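Local coordinates for peptidyl-prolyl cis-trans isomerase ([Pseudomonas syringae] pv. tomato str. DC3000, PDB 5XB0), which probably catalyses the cis-trans isomerisation of peptide bonds preceding proline in proteins, through the FKBP-type domain held in this C-terminal part, at residues P46-Y56 with Q68-D78; G58-F66 with I116-F124. All coordinates share one frame; numbering follows the deposited sequence.

Contact 1 of 2, residues P46-Y56 with Q68-D78; sequences PDANGRVEVRY and QSTQPQWFRLD
The indole of Trp74 fills the slot between Arg51 and Glu53 on one face of an antiparallel strand pair. Glu53 CB sits over the centre of the six-membered ring, 3.5 Å from its centroid, in a CH-pi contact. Its chain runs out with CG anti to the backbone N (chi1 -171°), which lays the carboxylate nearly flat along the same side of the indole. The guanidinium of Arg51 stacks on the opposite side, its plane 13° from that of the indole. Arg51 NH2 comes within 3.4 Å of Trp74 CB. Arg51 NH1 is also bonded to Ser132 on the neighbouring strand. One water joins Trp74 NE1 to Glu53 OE2.

The other face carries Val52, Val54 and Phe75, with Gln73 at its end. Val54 CG2 meets the ring edge of Phe75 at CD2, 3.7 Å away, and Tyr56 CE1 comes to the edge of the same ring, the ring planes at 67°. Leu77 fills the hollow at the turn end: CD1 reaches Pro46 CG at 3.9 Å, and CD2 lies against both methyls of Val52. Four backbone bonds pair Val52 with Phe75 and Val54 with Gln73.

Ahead of strand 73-76, Ser69 continues the pairing, opposite Tyr56. Ser69 OG accepts from Tyr56 N at 2.9 Å. Ser69 N donates to Tyr56 O and lies over the centre of the tyrosine ring. Tyr56 OH is bonded to Asp67, and a tartaric acid molecule lies beside this ring. The arrangement is consistent with the FKBP fold, in which an aromatic-lined pocket lies between a curved antiparallel sheet and a short helix.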
loop_
_atom_site.group_PDB
_atom_site.type_symbol
_atom_site.label_atom_id
_atom_site.label_comp_id
_atom_site.label_asym_id
_atom_site.label_seq_id
_atom_site.Cartn_x
_atom_site.Cartn_y
_atom_site.Cartn_z
ATOM N N PRO A 46 -5.316 10.672 9.932
ATOM C CA PRO A 46 -4.729 11.812 9.218
ATOM C C PRO A 46 -5.675 12.426 8.200
ATOM O O PRO A 46 -6.529 11.728 7.654
ATOM C CB PRO A 46 -3.531 11.192 8.509
ATOM C CG PRO A 46 -3.976 9.799 8.215
ATOM C CD PRO A 46 -4.822 9.383 9.406
ATOM N N ASP A 47 -5.514 13.722 7.964
ATOM C CA ASP A 47 -6.229 14.414 6.902
ATOM C C ASP A 47 -5.542 14.168 5.569
ATOM O O ASP A 47 -4.350 13.841 5.522
ATOM C CB ASP A 47 -6.292 15.912 7.180
ATOM C CG ASP A 47 -7.178 16.255 8.367
ATOM O OD1 ASP A 47 -8.083 15.460 8.711
ATOM O OD2 ASP A 47 -6.980 17.343 8.943
ATOM N N ALA A 48 -6.291 14.358 4.484
ATOM C CA ALA A 48 -5.769 14.138 3.144
ATOM C C ALA A 48 -4.527 14.986 2.874
ATOM O O ALA A 48 -3.641 14.577 2.124
ATOM C CB ALA A 48 -6.851 14.434 2.099
ATOM N N ASN A 49 -4.464 16.168 3.475
ATOM C CA ASN A 49 -3.309 17.039 3.294
ATOM C C ASN A 49 -2.424 17.096 4.531
ATOM O O ASN A 49 -1.679 18.058 4.726
ATOM C CB ASN A 49 -3.758 18.446 2.921
ATOM C CG ASN A 49 -4.531 19.123 4.037
ATOM O OD1 ASN A 49 -5.048 18.469 4.947
ATOM N ND2 ASN A 49 -4.614 20.443 3.971
ATOM N N GLY A 50 -2.508 16.064 5.363
ATOM C CA GLY A 50 -1.696 16.001 6.559
ATOM C C GLY A 50 -0.474 15.119 6.403
ATOM O O GLY A 50 -0.073 14.774 5.284
ATOM N N ARG A 51 0.119 14.771 7.542
ATOM C CA ARG A 51 1.296 13.919 7.590
ATOM C C ARG A 51 1.057 12.695 8.464
ATOM O O ARG A 51 0.292 12.747 9.424
ATOM C CB ARG A 51 2.504 14.694 8.130
ATOM C CG ARG A 51 2.863 15.940 7.337
ATOM C CD ARG A 51 3.703 16.887 8.174
ATOM N NE ARG A 51 5.098 16.467 8.279
ATOM C CZ ARG A 51 5.744 16.279 9.428
ATOM N NH1 ARG A 51 5.122 16.460 10.588
ATOM N NH2 ARG A 51 7.016 15.908 9.417
ATOM N N VAL A 52 1.726 11.604 8.111
ATOM C CA VAL A 52 1.726 10.377 8.898
ATOM C C VAL A 52 3.139 10.033 9.321
ATOM O O VAL A 52 4.093 10.229 8.569
ATOM C CB VAL A 52 1.122 9.188 8.113
ATOM C CG1 VAL A 52 -0.336 9.459 7.814
ATOM C CG2 VAL A 52 1.887 8.907 6.803
ATOM N N GLU A 53 3.279 9.549 10.546
ATOM C CA GLU A 53 4.554 9.009 10.997
ATOM C C GLU A 53 4.362 7.509 11.072
ATOM O O GLU A 53 3.498 7.030 11.809
ATOM C CB GLU A 53 4.974 9.585 12.350
ATOM C CG GLU A 53 6.407 9.214 12.741
ATOM C CD GLU A 53 6.767 9.617 14.164
ATOM O OE1 GLU A 53 5.864 9.704 15.021
ATOM O OE2 GLU A 53 7.968 9.856 14.429
ATOM N N VAL A 54 5.153 6.763 10.302
ATOM C CA VAL A 54 4.913 5.339 10.146
ATOM C C VAL A 54 6.171 4.490 10.285
ATOM O O VAL A 54 7.283 4.964 10.080
ATOM C CB VAL A 54 4.283 5.023 8.766
ATOM C CG1 VAL A 54 2.871 5.617 8.679
ATOM C CG2 VAL A 54 5.189 5.532 7.626
ATOM N N ARG A 55 5.972 3.232 10.659
ATOM C CA ARG A 55 6.909 2.173 10.323
ATOM C C ARG A 55 6.265 1.387 9.205
ATOM O O ARG A 55 5.041 1.226 9.187
ATOM C CB ARG A 55 7.182 1.251 11.508
ATOM C CG ARG A 55 7.843 1.890 12.683
ATOM C CD ARG A 55 8.218 0.820 13.696
ATOM N NE ARG A 55 9.053 1.381 14.742
ATOM C CZ ARG A 55 8.574 1.911 15.856
ATOM N NH1 ARG A 55 7.266 1.931 16.070
ATOM N NH2 ARG A 55 9.402 2.407 16.760
ATOM N N TYR A 56 7.065 0.873 8.278
ATOM C CA TYR A 56 6.481 0.130 7.173
ATOM C C TYR A 56 7.448 -0.876 6.569
ATOM O O TYR A 56 8.662 -0.734 6.650
ATOM C CB TYR A 56 5.980 1.078 6.075
ATOM C CG TYR A 56 7.080 1.793 5.323
ATOM C CD1 TYR A 56 7.642 2.959 5.830
ATOM C CD2 TYR A 56 7.563 1.303 4.112
ATOM C CE1 TYR A 56 8.674 3.620 5.157
ATOM C CE2 TYR A 56 8.599 1.957 3.431
ATOM C CZ TYR A 56 9.134 3.123 3.954
ATOM O OH TYR A 56 10.154 3.780 3.294
ATOM N N GLN A 68 11.723 -0.401 3.166
ATOM C CA GLN A 68 11.191 -0.473 4.526
ATOM C C GLN A 68 11.785 0.632 5.384
ATOM O O GLN A 68 12.841 1.178 5.069
ATOM C CB GLN A 68 11.471 -1.847 5.145
ATOM C CG GLN A 68 12.937 -2.132 5.407
ATOM C CD GLN A 68 13.180 -3.564 5.835
ATOM O OE1 GLN A 68 14.013 -4.258 5.262
ATOM N NE2 GLN A 68 12.469 -4.005 6.861
ATOM N N SER A 69 11.086 0.978 6.458
ATOM C CA SER A 69 11.564 1.990 7.386
ATOM C C SER A 69 12.691 1.459 8.268
ATOM O O SER A 69 12.785 0.255 8.514
ATOM C CB SER A 69 10.401 2.483 8.251
ATOM O OG SER A 69 9.821 1.394 8.957
ATOM N N THR A 70 13.536 2.369 8.746
ATOM C CA THR A 70 14.608 2.027 9.681
ATOM C C THR A 70 14.378 2.645 11.053
ATOM O O THR A 70 15.115 2.374 12.015
ATOM C CB THR A 70 15.963 2.498 9.163
ATOM O OG1 THR A 70 15.872 3.883 8.788
ATOM C CG2 THR A 70 16.388 1.671 7.965
ATOM N N GLN A 71 13.366 3.501 11.106
ATOM C CA GLN A 71 12.927 4.221 12.295
ATOM C C GLN A 71 11.566 4.776 11.911
ATOM O O GLN A 71 11.244 4.798 10.724
ATOM C CB GLN A 71 13.895 5.341 12.661
ATOM C CG GLN A 71 14.007 6.391 11.556
ATOM C CD GLN A 71 14.711 7.652 11.999
ATOM O OE1 GLN A 71 14.909 7.882 13.192
ATOM N NE2 GLN A 71 15.096 8.480 11.032
ATOM N N PRO A 72 10.756 5.225 12.886
ATOM C CA PRO A 72 9.504 5.872 12.480
ATOM C C PRO A 72 9.791 7.070 11.583
ATOM O O PRO A 72 10.723 7.830 11.859
ATOM C CB PRO A 72 8.880 6.311 13.804
ATOM C CG PRO A 72 9.438 5.374 14.803
ATOM C CD PRO A 72 10.856 5.101 14.354
ATOM N N GLN A 73 9.024 7.198 10.509
ATOM C CA GLN A 73 9.338 8.143 9.449
ATOM C C GLN A 73 8.112 8.964 9.070
ATOM O O GLN A 73 7.039 8.400 8.886
ATOM C CB GLN A 73 9.862 7.376 8.232
ATOM C CG GLN A 73 10.359 8.236 7.116
ATOM C CD GLN A 73 11.178 7.454 6.111
ATOM O OE1 GLN A 73 11.321 6.227 6.212
ATOM N NE2 GLN A 73 11.728 8.163 5.130
ATOM N N TRP A 74 8.285 10.283 8.942
ATOM C CA TRP A 74 7.213 11.191 8.517
ATOM C C TRP A 74 7.082 11.290 7.000
ATOM O O TRP A 74 8.088 11.433 6.287
ATOM C CB TRP A 74 7.440 12.600 9.076
ATOM C CG TRP A 74 7.177 12.739 10.543
ATOM C CD1 TRP A 74 8.100 12.757 11.545
ATOM C CD2 TRP A 74 5.898 12.888 11.172
ATOM N NE1 TRP A 74 7.477 12.906 12.759
ATOM C CE2 TRP A 74 6.124 12.999 12.557
ATOM C CE3 TRP A 74 4.584 12.937 10.699
ATOM C CZ2 TRP A 74 5.084 13.137 13.478
ATOM C CZ3 TRP A 74 3.551 13.096 11.617
ATOM C CH2 TRP A 74 3.810 13.187 12.988
ATOM N N PHE A 75 5.837 11.235 6.522
ATOM C CA PHE A 75 5.509 11.441 5.103
ATOM C C PHE A 75 4.309 12.370 4.959
ATOM O O PHE A 75 3.376 12.307 5.754
ATOM C CB PHE A 75 5.175 10.119 4.412
ATOM C CG PHE A 75 6.308 9.155 4.349
ATOM C CD1 PHE A 75 7.353 9.351 3.455
ATOM C CD2 PHE A 75 6.332 8.041 5.168
ATOM C CE1 PHE A 75 8.396 8.448 3.387
ATOM C CE2 PHE A 75 7.375 7.136 5.103
ATOM C CZ PHE A 75 8.409 7.342 4.210
ATOM N N ARG A 76 4.318 13.215 3.933
ATOM C CA ARG A 76 3.120 13.962 3.556
ATOM C C ARG A 76 2.194 13.070 2.748
ATOM O O ARG A 76 2.620 12.470 1.756
ATOM C CB ARG A 76 3.483 15.208 2.741
ATOM C CG ARG A 76 4.121 16.293 3.557
ATOM C CD ARG A 76 4.508 17.480 2.707
ATOM N NE ARG A 76 3.363 18.042 1.998
ATOM C CZ ARG A 76 3.225 19.334 1.721
ATOM N NH1 ARG A 76 4.157 20.198 2.109
ATOM N NH2 ARG A 76 2.156 19.765 1.069
ATOM N N LEU A 77 0.936 12.970 3.164
ATOM C CA LEU A 77 -0.022 12.151 2.419
ATOM C C LEU A 77 -0.245 12.650 0.991
ATOM O O LEU A 77 -0.579 11.859 0.106
ATOM C CB LEU A 77 -1.363 12.086 3.152
ATOM C CG LEU A 77 -1.453 11.046 4.264
ATOM C CD1 LEU A 77 -2.904 10.831 4.641
ATOM C CD2 LEU A 77 -0.804 9.725 3.853
ATOM N N ASP A 78 -0.063 13.946 0.750
ATOM C CA ASP A 78 -0.273 14.463 -0.598
ATOM C C ASP A 78 0.929 14.213 -1.509
ATOM O O ASP A 78 0.934 14.631 -2.674
ATOM C CB ASP A 78 -0.630 15.967 -0.578
ATOM C CG ASP A 78 0.486 16.868 -0.037
ATOM O OD1 ASP A 78 1.655 16.440 0.114
ATOM O OD2 ASP A 78 0.172 18.051 0.232
HETATM O O HOH W 1 0.652 19.007 3.403
HETATM O O HOH W 2 -0.116 16.004 2.918
HETATM O O HOH W 3 10.343 10.251 13.153
HETATM O O HOH W 4 8.395 12.781 15.626
HETATM O O HOH W 5 10.946 -1.855 8.614
#

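Contact 2 of 2, residues G58-F66 with I116-F124; sequences GRLPDGKIF and IDPFTPLVF
Phe66 lies across the side chains of Ile116, Leu122 and Phe124, where the strand pair 51-59 and 122-132 of the FKBP sheet gives way to loops. Ile116 CD1 comes over one face of the Phe66 ring, 4.2 Å from its centroid, in a CH-pi contact. Phe66 turns its edge toward the face of Phe124 in an offset edge-to-face pair, with planes at 86°. Phe66 CZ and Phe124 CZ are 3.7 Å apart. Both methyls of Leu122 also touch Phe66, at CE2 and CZ. With chi1 at 63°, Phe66 CG stands between its own backbone N and carbonyl carbon, and the ring is carried in among these side chains. Trp84 packs edge-to-face with Phe124, and a tartaric acid molecule lies close to Phe66. These aromatics are consistent with the lining of the FKBP pocket.

Two backbone bonds hold the sheet here, from Arg59 N to Val123 O at 2.7 Å and from Val123 N back to Arg59 O. Gly58 CA rests against Phe124 CD1, 3.7 Å away.

Farther along, Leu60 CD2 touches both Thr120 CG2 and Leu122 CD2, about 4 Å from each. The rings of Pro61 and Pro121 cross at about a right angle, and Phe16 of helix 6-21 touches both. Pro61 CD presses on the buried Pro121 O at 3.2 Å, and that oxygen has no hydrogen-bond partner in the model.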
loop_
_atom_site.group_PDB
_atom_site.type_symbol
_atom_site.label_atom_id
_atom_site.label_comp_id
_atom_site.label_asym_id
_atom_site.label_seq_id
_atom_site.Cartn_x
_atom_site.Cartn_y
_atom_site.Cartn_z
ATOM N N GLY A 58 7.494 -2.674 2.682
ATOM C CA GLY A 58 6.850 -2.779 1.383
ATOM C C GLY A 58 7.410 -3.956 0.612
ATOM O O GLY A 58 8.627 -4.087 0.473
ATOM N N ARG A 59 6.515 -4.821 0.143
ATOM C CA ARG A 59 6.901 -6.032 -0.567
ATOM C C ARG A 59 6.246 -6.170 -1.930
ATOM O O ARG A 59 5.110 -5.727 -2.141
ATOM C CB ARG A 59 6.556 -7.265 0.267
ATOM C CG ARG A 59 7.208 -7.301 1.635
ATOM C CD ARG A 59 6.711 -8.496 2.418
ATOM N NE ARG A 59 7.753 -9.499 2.566
ATOM C CZ ARG A 59 8.510 -9.628 3.649
ATOM N NH1 ARG A 59 8.324 -8.826 4.690
ATOM N NH2 ARG A 59 9.446 -10.567 3.694
ATOM N N LEU A 60 6.970 -6.820 -2.836
ATOM C CA LEU A 60 6.400 -7.295 -4.100
ATOM C C LEU A 60 5.511 -8.502 -3.809
ATOM O O LEU A 60 5.594 -9.093 -2.728
ATOM C CB LEU A 60 7.513 -7.665 -5.085
ATOM C CG LEU A 60 8.594 -6.602 -5.308
ATOM C CD1 LEU A 60 9.656 -7.103 -6.274
ATOM C CD2 LEU A 60 7.947 -5.321 -5.808
ATOM N N PRO A 61 4.659 -8.882 -4.768
ATOM C CA PRO A 61 3.778 -10.031 -4.524
ATOM C C PRO A 61 4.508 -11.329 -4.188
ATOM O O PRO A 61 3.921 -12.171 -3.506
ATOM C CB PRO A 61 3.023 -10.170 -5.846
ATOM C CG PRO A 61 2.940 -8.765 -6.369
ATOM C CD PRO A 61 4.253 -8.125 -5.965
ATOM N N ASP A 62 5.748 -11.492 -4.640
ATOM C CA ASP A 62 6.495 -12.705 -4.315
ATOM C C ASP A 62 7.210 -12.618 -2.963
ATOM O O ASP A 62 7.976 -13.520 -2.601
ATOM C CB ASP A 62 7.504 -13.043 -5.425
ATOM C CG ASP A 62 8.576 -11.970 -5.624
ATOM O OD1 ASP A 62 8.803 -11.128 -4.737
ATOM O OD2 ASP A 62 9.222 -11.996 -6.689
ATOM N N GLY A 63 6.970 -11.535 -2.223
ATOM C CA GLY A 63 7.516 -11.384 -0.889
ATOM C C GLY A 63 8.719 -10.471 -0.791
ATOM O O GLY A 63 9.051 -10.012 0.305
ATOM N N LYS A 64 9.377 -10.207 -1.918
ATOM C CA LYS A 64 10.597 -9.402 -1.885
ATOM C C LYS A 64 10.351 -8.017 -1.300
ATOM O O LYS A 64 9.473 -7.297 -1.756
ATOM C CB LYS A 64 11.194 -9.248 -3.280
ATOM C CG LYS A 64 12.511 -8.471 -3.271
ATOM C CD LYS A 64 12.839 -7.873 -4.630
ATOM C CE LYS A 64 14.113 -7.040 -4.566
ATOM N NZ LYS A 64 14.400 -6.343 -5.853
ATOM N N ILE A 65 11.134 -7.648 -0.294
ATOM C CA ILE A 65 11.060 -6.306 0.266
ATOM C C ILE A 65 11.739 -5.316 -0.663
ATOM O O ILE A 65 12.926 -5.461 -0.953
ATOM C CB ILE A 65 11.714 -6.254 1.644
ATOM C CG1 ILE A 65 10.941 -7.136 2.623
ATOM C CG2 ILE A 65 11.811 -4.806 2.145
ATOM C CD1 ILE A 65 11.621 -7.246 3.985
ATOM N N PHE A 66 10.996 -4.317 -1.132
ATOM C CA PHE A 66 11.595 -3.313 -2.007
ATOM C C PHE A 66 11.945 -2.026 -1.260
ATOM O O PHE A 66 12.774 -1.248 -1.729
ATOM C CB PHE A 66 10.685 -2.999 -3.193
ATOM C CG PHE A 66 9.367 -2.404 -2.813
ATOM C CD1 PHE A 66 9.241 -1.035 -2.594
ATOM C CD2 PHE A 66 8.248 -3.205 -2.677
ATOM C CE1 PHE A 66 8.018 -0.480 -2.243
ATOM C CE2 PHE A 66 7.029 -2.650 -2.340
ATOM C CZ PHE A 66 6.920 -1.289 -2.119
ATOM N N ILE A 116 10.982 -2.030 -9.629
ATOM C CA ILE A 116 9.593 -2.483 -9.581
ATOM C C ILE A 116 9.077 -2.538 -11.006
ATOM O O ILE A 116 9.125 -1.539 -11.714
ATOM C CB ILE A 116 8.694 -1.559 -8.728
ATOM C CG1 ILE A 116 9.203 -1.497 -7.279
ATOM C CG2 ILE A 116 7.250 -2.046 -8.737
ATOM C CD1 ILE A 116 8.408 -0.546 -6.395
ATOM N N ASP A 117 8.625 -3.715 -11.441
ATOM C CA ASP A 117 8.179 -3.890 -12.817
ATOM C C ASP A 117 6.865 -3.154 -13.060
ATOM O O ASP A 117 6.124 -2.860 -12.118
ATOM C CB ASP A 117 7.995 -5.376 -13.143
ATOM C CG ASP A 117 9.306 -6.137 -13.187
ATOM O OD1 ASP A 117 10.362 -5.500 -13.357
ATOM O OD2 ASP A 117 9.265 -7.376 -13.053
ATOM N N PRO A 118 6.568 -2.849 -14.324
ATOM C CA PRO A 118 5.224 -2.394 -14.684
ATOM C C PRO A 118 4.145 -3.324 -14.128
ATOM O O PRO A 118 4.361 -4.534 -14.052
ATOM C CB PRO A 118 5.247 -2.436 -16.220
ATOM C CG PRO A 118 6.694 -2.160 -16.551
ATOM C CD PRO A 118 7.469 -2.883 -15.489
ATOM N N PHE A 119 3.017 -2.751 -13.716
ATOM C CA PHE A 119 1.827 -3.515 -13.346
ATOM C C PHE A 119 2.066 -4.443 -12.166
ATOM O O PHE A 119 1.585 -5.576 -12.138
ATOM C CB PHE A 119 1.311 -4.302 -14.556
ATOM C CG PHE A 119 1.116 -3.445 -15.769
ATOM C CD1 PHE A 119 0.218 -2.398 -15.732
ATOM C CD2 PHE A 119 1.866 -3.644 -16.912
ATOM C CE1 PHE A 119 0.045 -1.582 -16.839
ATOM C CE2 PHE A 119 1.694 -2.835 -18.030
ATOM C CZ PHE A 119 0.783 -1.806 -17.991
ATOM N N THR A 120 2.785 -3.931 -11.176
ATOM C CA THR A 120 3.058 -4.696 -9.965
ATOM C C THR A 120 2.237 -4.167 -8.788
ATOM O O THR A 120 2.482 -3.059 -8.303
ATOM C CB THR A 120 4.543 -4.644 -9.608
ATOM O OG1 THR A 120 5.318 -5.123 -10.713
ATOM C CG2 THR A 120 4.842 -5.502 -8.394
ATOM N N PRO A 121 1.258 -4.955 -8.322
ATOM C CA PRO A 121 0.603 -4.598 -7.059
ATOM C C PRO A 121 1.596 -4.677 -5.896
ATOM O O PRO A 121 2.536 -5.464 -5.951
ATOM C CB PRO A 121 -0.512 -5.639 -6.928
ATOM C CG PRO A 121 -0.054 -6.802 -7.759
ATOM C CD PRO A 121 0.832 -6.265 -8.845
ATOM N N LEU A 122 1.407 -3.854 -4.873
ATOM C CA LEU A 122 2.358 -3.794 -3.761
ATOM C C LEU A 122 1.691 -4.197 -2.459
ATOM O O LEU A 122 0.521 -3.893 -2.242
ATOM C CB LEU A 122 2.939 -2.387 -3.627
ATOM C CG LEU A 122 3.610 -1.816 -4.881
ATOM C CD1 LEU A 122 4.159 -0.418 -4.598
ATOM C CD2 LEU A 122 4.721 -2.758 -5.335
ATOM N N VAL A 123 2.442 -4.868 -1.590
ATOM C CA VAL A 123 1.921 -5.290 -0.291
ATOM C C VAL A 123 2.679 -4.577 0.812
ATOM O O VAL A 123 3.890 -4.713 0.916
ATOM C CB VAL A 123 2.048 -6.807 -0.097
ATOM C CG1 VAL A 123 1.425 -7.225 1.216
ATOM C CG2 VAL A 123 1.386 -7.547 -1.275
ATOM N N PHE A 124 1.964 -3.790 1.608
ATOM C CA PHE A 124 2.584 -3.055 2.711
ATOM C C PHE A 124 2.128 -3.567 4.056
ATOM O O PHE A 124 0.968 -3.915 4.231
ATOM C CB PHE A 124 2.239 -1.570 2.634
ATOM C CG PHE A 124 2.927 -0.842 1.533
ATOM C CD1 PHE A 124 4.160 -0.254 1.749
ATOM C CD2 PHE A 124 2.330 -0.714 0.290
ATOM C CE1 PHE A 124 4.800 0.440 0.726
ATOM C CE2 PHE A 124 2.972 -0.028 -0.738
ATOM C CZ PHE A 124 4.204 0.552 -0.511
#

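How the contacts relate
From the N terminus, helix 6-21 comes first, and the chain then reaches 46-56, the first half of contact 1. Strand 51-59 runs on into 58-66, which opens contact 2. Contact 1 closes first, when 68-78 returns to the same strand after 11 residues that include most of strand 65-68. Contact 2 closes much later, after helix 82-87 and strand 96-101, when 116-124 leads into strand 122-132. The two loops therefore cross. Their centres lie 19 Å apart, toward different ends of strand 51-59. Contact 1 joins it to strand 73-76, and contact 2 to strand 122-132, within one antiparallel sheet.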